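Local coordinates for tail spike protein gp49 (Pseudomonas phage LKA1, PDB 4RU4), which serves as the phage tailspike, a lyase that probably cleaves the O-specific polysaccharide of Pseudomonas during virus entry, at residues Y247-I261 / I273-K287. Residues are numbered along the deposited sequence; the frame is centred on the assembly and turned at random.
Sequences YFARCYDAKITNSNI and IIFGNCHDGGADNCK. With EDO (1,2-ethanediol), chain T; EDO (1,2-ethanediol), chain S.
F248 and F275 lie side by side in successive rungs, their planes 26° apart but slid so far that the rings barely overlap; they meet mainly where F248 CD2 comes within 3.6 Å of F275 CE2. Both residues face the interior, and a matching torsion, CG beside the backbone N (chi1 -68° in each), makes the two rings lean the same way. There I256 CG2 rests 3.7 Å from A283 CB and also reaches the I273 CD1 methyl and F275 CZ. On the opposite face of strand 247-249, Y247 receives I274 CG2 over its ring, 4.0 Å from the centroid, a CH-pi contact.

Side chains set one above the next in this way belong to the right-handed parallel beta-helix of pectate lyase-like proteins: strands 247-249 and 254-257 pair in parallel with 274-276 and 281-284, one coil further on. In the turns that follow the strands the partners become polar. The amide of N285 donates through ND2 to N258 OD1 (3.0 Å), an in-plane lone-pair bond although the amide planes stand 80° apart; D234 holds N258 ND2. Sulfur serves too, C278 SG accepting from C251 N at 3.6 Å. R250 runs alongside N277, its guanidinium salt-bridged to D300 and E226. Near the trimer interface, K255 NZ bridges to D253 OD1 on its syn lone pair (3.0 Å), D253 OD2 being taken by S230 and R232, while K287 NZ pairs with E172 of the third subunit.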
loop_
_atom_site.group_PDB
_atom_site.type_symbol
_atom_site.label_atom_id
_atom_site.label_comp_id
_atom_site.label_asym_id
_atom_site.label_seq_id
_atom_site.Cartn_x
_atom_site.Cartn_y
_atom_site.Cartn_z
ATOM N N TYR B 247 -10.050 -19.637 14.508
ATOM C CA TYR B 247 -8.728 -20.212 14.706
ATOM C C TYR B 247 -8.404 -21.090 13.519
ATOM O O TYR B 247 -9.054 -22.108 13.320
ATOM C CB TYR B 247 -8.719 -21.045 15.993
ATOM C CG TYR B 247 -7.358 -21.525 16.480
ATOM C CD1 TYR B 247 -6.286 -21.692 15.615
ATOM C CD2 TYR B 247 -7.154 -21.798 17.821
ATOM C CE1 TYR B 247 -5.037 -22.132 16.071
ATOM C CE2 TYR B 247 -5.922 -22.230 18.291
ATOM C CZ TYR B 247 -4.868 -22.398 17.406
ATOM O OH TYR B 247 -3.645 -22.834 17.882
ATOM N N PHE B 248 -7.390 -20.693 12.745
ATOM C CA PHE B 248 -6.837 -21.528 11.698
ATOM C C PHE B 248 -5.569 -22.192 12.253
ATOM O O PHE B 248 -4.652 -21.496 12.710
ATOM C CB PHE B 248 -6.455 -20.700 10.461
ATOM C CG PHE B 248 -7.637 -20.105 9.720
ATOM C CD1 PHE B 248 -8.476 -20.900 8.972
ATOM C CD2 PHE B 248 -7.856 -18.739 9.738
ATOM C CE1 PHE B 248 -9.566 -20.360 8.273
ATOM C CE2 PHE B 248 -8.936 -18.164 9.032
ATOM C CZ PHE B 248 -9.781 -18.978 8.288
ATOM N N ALA B 249 -5.514 -23.525 12.209
ATOM C CA ALA B 249 -4.364 -24.256 12.757
ATOM C C ALA B 249 -3.773 -25.111 11.641
ATOM O O ALA B 249 -4.489 -25.915 11.042
ATOM C CB ALA B 249 -4.789 -25.138 13.934
ATOM N N ARG B 250 -2.480 -24.954 11.379
ATOM C CA ARG B 250 -1.818 -25.776 10.373
ATOM C C ARG B 250 -2.533 -25.754 9.023
ATOM O O ARG B 250 -2.695 -26.800 8.390
ATOM C CB ARG B 250 -1.687 -27.236 10.862
ATOM C CG ARG B 250 -0.461 -27.479 11.739
ATOM C CD ARG B 250 -0.534 -28.846 12.411
ATOM N NE ARG B 250 -1.594 -28.872 13.417
ATOM C CZ ARG B 250 -1.459 -28.366 14.635
ATOM N NH1 ARG B 250 -0.307 -27.795 14.987
ATOM N NH2 ARG B 250 -2.467 -28.399 15.494
ATOM N N CYS B 251 -2.969 -24.569 8.590
ATOM C CA CYS B 251 -3.609 -24.441 7.294
ATOM C C CYS B 251 -2.658 -23.795 6.310
ATOM O O CYS B 251 -1.864 -22.932 6.676
ATOM C CB CYS B 251 -4.879 -23.579 7.364
ATOM S SG CYS B 251 -6.216 -24.369 8.296
ATOM N N TYR B 252 -2.796 -24.184 5.060
ATOM C CA TYR B 252 -2.031 -23.604 3.956
ATOM C C TYR B 252 -2.997 -22.730 3.186
ATOM O O TYR B 252 -4.053 -23.223 2.766
ATOM C CB TYR B 252 -1.539 -24.717 3.043
ATOM C CG TYR B 252 -0.588 -24.254 1.954
ATOM C CD1 TYR B 252 0.658 -23.732 2.278
ATOM C CD2 TYR B 252 -0.946 -24.340 0.606
ATOM C CE1 TYR B 252 1.543 -23.313 1.279
ATOM C CE2 TYR B 252 -0.076 -23.938 -0.396
ATOM C CZ TYR B 252 1.176 -23.425 -0.053
ATOM O OH TYR B 252 2.043 -23.008 -1.052
ATOM N N ASP B 253 -2.671 -21.443 3.040
ATOM C CA ASP B 253 -3.495 -20.509 2.262
ATOM C C ASP B 253 -4.917 -20.362 2.840
ATOM O O ASP B 253 -5.907 -20.312 2.097
ATOM C CB ASP B 253 -3.541 -20.924 0.774
ATOM C CG ASP B 253 -4.398 -19.977 -0.085
ATOM O OD1 ASP B 253 -4.283 -18.758 0.114
ATOM O OD2 ASP B 253 -5.199 -20.453 -0.938
ATOM N N ALA B 254 -5.026 -20.310 4.165
ATOM C CA ALA B 254 -6.311 -19.993 4.781
ATOM C C ALA B 254 -6.626 -18.530 4.491
ATOM O O ALA B 254 -5.786 -17.664 4.720
ATOM C CB ALA B 254 -6.248 -20.218 6.278
ATOM N N LYS B 255 -7.834 -18.242 4.001
ATOM C CA LYS B 255 -8.223 -16.845 3.808
ATOM C C LYS B 255 -9.546 -16.546 4.509
ATOM O O LYS B 255 -10.540 -17.239 4.273
ATOM C CB LYS B 255 -8.336 -16.510 2.323
ATOM C CG LYS B 255 -6.983 -16.434 1.591
ATOM C CD LYS B 255 -7.137 -15.892 0.168
ATOM C CE LYS B 255 -5.776 -15.633 -0.453
ATOM N NZ LYS B 255 -5.505 -16.577 -1.543
ATOM N N ILE B 256 -9.558 -15.511 5.349
ATOM C CA ILE B 256 -10.815 -14.993 5.879
ATOM C C ILE B 256 -11.009 -13.585 5.339
ATOM O O ILE B 256 -10.105 -12.743 5.451
ATOM C CB ILE B 256 -10.890 -14.996 7.398
ATOM C CG1 ILE B 256 -12.207 -14.336 7.866
ATOM C CG2 ILE B 256 -9.682 -14.268 8.049
ATOM C CD1 ILE B 256 -12.583 -14.734 9.297
ATOM N N THR B 257 -12.175 -13.329 4.748
ATOM C CA THR B 257 -12.404 -12.051 4.046
ATOM C C THR B 257 -13.764 -11.443 4.427
ATOM O O THR B 257 -14.724 -12.173 4.724
ATOM C CB THR B 257 -12.384 -12.256 2.515
ATOM O OG1 THR B 257 -13.252 -13.360 2.178
ATOM C CG2 THR B 257 -10.953 -12.573 2.032
ATOM N N ASN B 258 -13.857 -10.113 4.394
ATOM C CA ASN B 258 -15.175 -9.449 4.508
ATOM C C ASN B 258 -15.996 -9.850 5.755
ATOM O O ASN B 258 -17.239 -9.914 5.717
ATOM C CB ASN B 258 -15.971 -9.733 3.236
ATOM C CG ASN B 258 -15.120 -9.569 1.969
ATOM O OD1 ASN B 258 -14.441 -8.556 1.811
ATOM N ND2 ASN B 258 -15.133 -10.581 1.080
ATOM N N SER B 259 -15.306 -10.099 6.867
ATOM C CA SER B 259 -15.950 -10.669 8.051
ATOM C C SER B 259 -15.851 -9.745 9.263
ATOM O O SER B 259 -14.936 -8.931 9.352
ATOM C CB SER B 259 -15.356 -12.058 8.363
ATOM O OG SER B 259 -15.560 -12.897 7.235
ATOM N N ASN B 260 -16.793 -9.880 10.184
ATOM C CA ASN B 260 -16.783 -9.095 11.416
ATOM C C ASN B 260 -16.658 -10.063 12.576
ATOM O O ASN B 260 -17.554 -10.848 12.826
ATOM C CB ASN B 260 -18.049 -8.241 11.566
ATOM C CG ASN B 260 -17.992 -6.962 10.715
ATOM O OD1 ASN B 260 -17.338 -6.939 9.675
ATOM N ND2 ASN B 260 -18.643 -5.897 11.174
ATOM N N ILE B 261 -15.539 -9.979 13.279
ATOM C CA ILE B 261 -15.229 -10.915 14.340
ATOM C C ILE B 261 -15.049 -10.141 15.639
ATOM O O ILE B 261 -14.277 -9.165 15.697
ATOM C CB ILE B 261 -13.908 -11.663 14.066
ATOM C CG1 ILE B 261 -13.866 -12.236 12.628
ATOM C CG2 ILE B 261 -13.715 -12.760 15.137
ATOM C CD1 ILE B 261 -15.045 -13.180 12.301
ATOM N N ILE B 273 -9.038 -13.258 15.455
ATOM C CA ILE B 273 -8.636 -14.266 14.463
ATOM C C ILE B 273 -7.193 -14.656 14.764
ATOM O O ILE B 273 -6.327 -13.782 14.915
ATOM C CB ILE B 273 -8.658 -13.676 13.032
ATOM C CG1 ILE B 273 -10.023 -13.091 12.712
ATOM C CG2 ILE B 273 -8.316 -14.744 11.977
ATOM C CD1 ILE B 273 -10.017 -12.046 11.510
ATOM N N ILE B 274 -6.923 -15.953 14.868
ATOM C CA ILE B 274 -5.559 -16.399 15.079
ATOM C C ILE B 274 -5.142 -17.424 14.028
ATOM O O ILE B 274 -5.892 -18.369 13.692
ATOM C CB ILE B 274 -5.289 -16.928 16.520
ATOM C CG1 ILE B 274 -3.868 -17.519 16.590
ATOM C CG2 ILE B 274 -6.355 -17.958 16.943
ATOM C CD1 ILE B 274 -3.249 -17.508 17.921
ATOM N N PHE B 275 -3.944 -17.205 13.494
ATOM C CA PHE B 275 -3.338 -18.131 12.534
ATOM C C PHE B 275 -2.240 -18.860 13.284
ATOM O O PHE B 275 -1.201 -18.260 13.572
ATOM C CB PHE B 275 -2.745 -17.378 11.326
ATOM C CG PHE B 275 -3.784 -16.720 10.424
ATOM C CD1 PHE B 275 -4.300 -15.472 10.731
ATOM C CD2 PHE B 275 -4.222 -17.337 9.265
ATOM C CE1 PHE B 275 -5.252 -14.861 9.905
ATOM C CE2 PHE B 275 -5.167 -16.728 8.429
ATOM C CZ PHE B 275 -5.684 -15.480 8.779
ATOM N N GLY B 276 -2.481 -20.126 13.639
ATOM C CA GLY B 276 -1.500 -20.915 14.367
ATOM C C GLY B 276 -0.810 -21.853 13.396
ATOM O O GLY B 276 -1.477 -22.638 12.699
ATOM N N ASN B 277 0.510 -21.756 13.311
ATOM C CA ASN B 277 1.271 -22.678 12.458
ATOM C C ASN B 277 0.750 -22.712 11.011
ATOM O O ASN B 277 0.573 -23.779 10.432
ATOM C CB ASN B 277 1.251 -24.081 13.097
ATOM C CG ASN B 277 1.672 -24.055 14.581
ATOM O OD1 ASN B 277 0.908 -24.468 15.456
ATOM N ND2 ASN B 277 2.914 -23.584 14.863
ATOM N N CYS B 278 0.489 -21.535 10.435
ATOM C CA CYS B 278 -0.112 -21.459 9.115
ATOM C C CYS B 278 0.871 -20.870 8.119
ATOM O O CYS B 278 1.797 -20.136 8.503
ATOM C CB CYS B 278 -1.363 -20.574 9.121
ATOM S SG CYS B 278 -2.846 -21.275 9.925
ATOM N N HIS B 279 0.636 -21.133 6.836
ATOM C CA HIS B 279 1.558 -20.692 5.789
ATOM C C HIS B 279 0.695 -20.221 4.615
ATOM O O HIS B 279 -0.259 -20.907 4.259
ATOM C CB HIS B 279 2.477 -21.880 5.426
ATOM C CG HIS B 279 3.654 -21.530 4.543
ATOM N ND1 HIS B 279 4.937 -21.973 4.805
ATOM C CD2 HIS B 279 3.730 -20.832 3.383
ATOM C CE1 HIS B 279 5.754 -21.538 3.859
ATOM N NE2 HIS B 279 5.047 -20.849 2.979
ATOM N N ASP B 280 0.997 -19.045 4.055
ATOM C CA ASP B 280 0.188 -18.413 3.007
ATOM C C ASP B 280 -1.163 -17.913 3.543
ATOM O O ASP B 280 -1.520 -18.173 4.690
ATOM C CB ASP B 280 -0.020 -19.319 1.767
ATOM C CG ASP B 280 0.991 -19.055 0.656
ATOM O OD1 ASP B 280 2.195 -18.951 0.961
ATOM O OD2 ASP B 280 0.579 -18.964 -0.537
ATOM N N GLY B 281 -1.901 -17.195 2.712
ATOM C CA GLY B 281 -3.221 -16.732 3.114
ATOM C C GLY B 281 -3.173 -15.511 4.010
ATOM O O GLY B 281 -2.221 -14.719 3.971
ATOM N N GLY B 282 -4.239 -15.334 4.799
ATOM C CA GLY B 282 -4.335 -14.191 5.685
ATOM C C GLY B 282 -5.754 -13.651 5.793
ATOM O O GLY B 282 -6.705 -14.358 5.494
ATOM N N ALA B 283 -5.874 -12.401 6.232
ATOM C CA ALA B 283 -7.176 -11.776 6.504
ATOM C C ALA B 283 -7.301 -10.506 5.684
ATOM O O ALA B 283 -6.353 -9.742 5.566
ATOM C CB ALA B 283 -7.299 -11.434 7.991
ATOM N N ASP B 284 -8.493 -10.251 5.148
ATOM C CA ASP B 284 -8.655 -9.156 4.224
ATOM C C ASP B 284 -10.031 -8.543 4.424
ATOM O O ASP B 284 -11.060 -9.259 4.430
ATOM C CB ASP B 284 -8.515 -9.630 2.770
ATOM C CG ASP B 284 -8.275 -8.484 1.801
ATOM O OD1 ASP B 284 -8.960 -7.458 1.892
ATOM O OD2 ASP B 284 -7.371 -8.593 0.940
ATOM N N ASN B 285 -10.018 -7.224 4.581
ATOM C CA ASN B 285 -11.252 -6.454 4.687
ATOM C C ASN B 285 -12.116 -6.911 5.859
ATOM O O ASN B 285 -13.334 -7.030 5.719
ATOM C CB ASN B 285 -12.057 -6.555 3.401
ATOM C CG ASN B 285 -13.042 -5.419 3.266
ATOM O OD1 ASN B 285 -12.809 -4.326 3.794
ATOM N ND2 ASN B 285 -14.154 -5.666 2.591
ATOM N N CYS B 286 -11.487 -7.173 7.005
ATOM C CA CYS B 286 -12.219 -7.586 8.200
ATOM C C CYS B 286 -12.250 -6.498 9.265
ATOM O O CYS B 286 -11.265 -5.751 9.424
ATOM C CB CYS B 286 -11.581 -8.834 8.814
ATOM S SG CYS B 286 -11.747 -10.324 7.785
ATOM N N LYS B 287 -13.361 -6.435 10.007
ATOM C CA LYS B 287 -13.462 -5.567 11.193
ATOM C C LYS B 287 -13.400 -6.475 12.403
ATOM O O LYS B 287 -14.196 -7.422 12.515
ATOM C CB LYS B 287 -14.774 -4.747 11.177
ATOM C CG LYS B 287 -14.963 -3.819 12.403
ATOM C CD LYS B 287 -16.074 -2.758 12.159
ATOM C CE LYS B 287 -16.361 -1.951 13.457
ATOM N NZ LYS B 287 -17.155 -2.790 14.410
HETATM C C1 EDO T . -16.307 -6.389 14.833
HETATM O O1 EDO T . -17.422 -5.640 14.320
HETATM C C2 EDO T . -15.990 -5.904 16.237
HETATM O O2 EDO T . -15.594 -4.525 16.265
HETATM C C1 EDO S . -19.537 -9.287 8.104
HETATM O O1 EDO S . -18.975 -8.327 7.207
HETATM C C2 EDO S . -21.043 -9.315 7.939
HETATM O O2 EDO S . -21.327 -9.348 6.549
HETATM O O HOH W 1 -1.919 -24.230 15.753
HETATM O O HOH W 2 -2.866 -20.269 6.149
HETATM O O HOH W 3 -1.436 -17.102 -0.366
HETATM O O HOH W 4 -11.555 -9.041 0.714
HETATM O O HOH W 5 -15.839 -6.645 7.221
#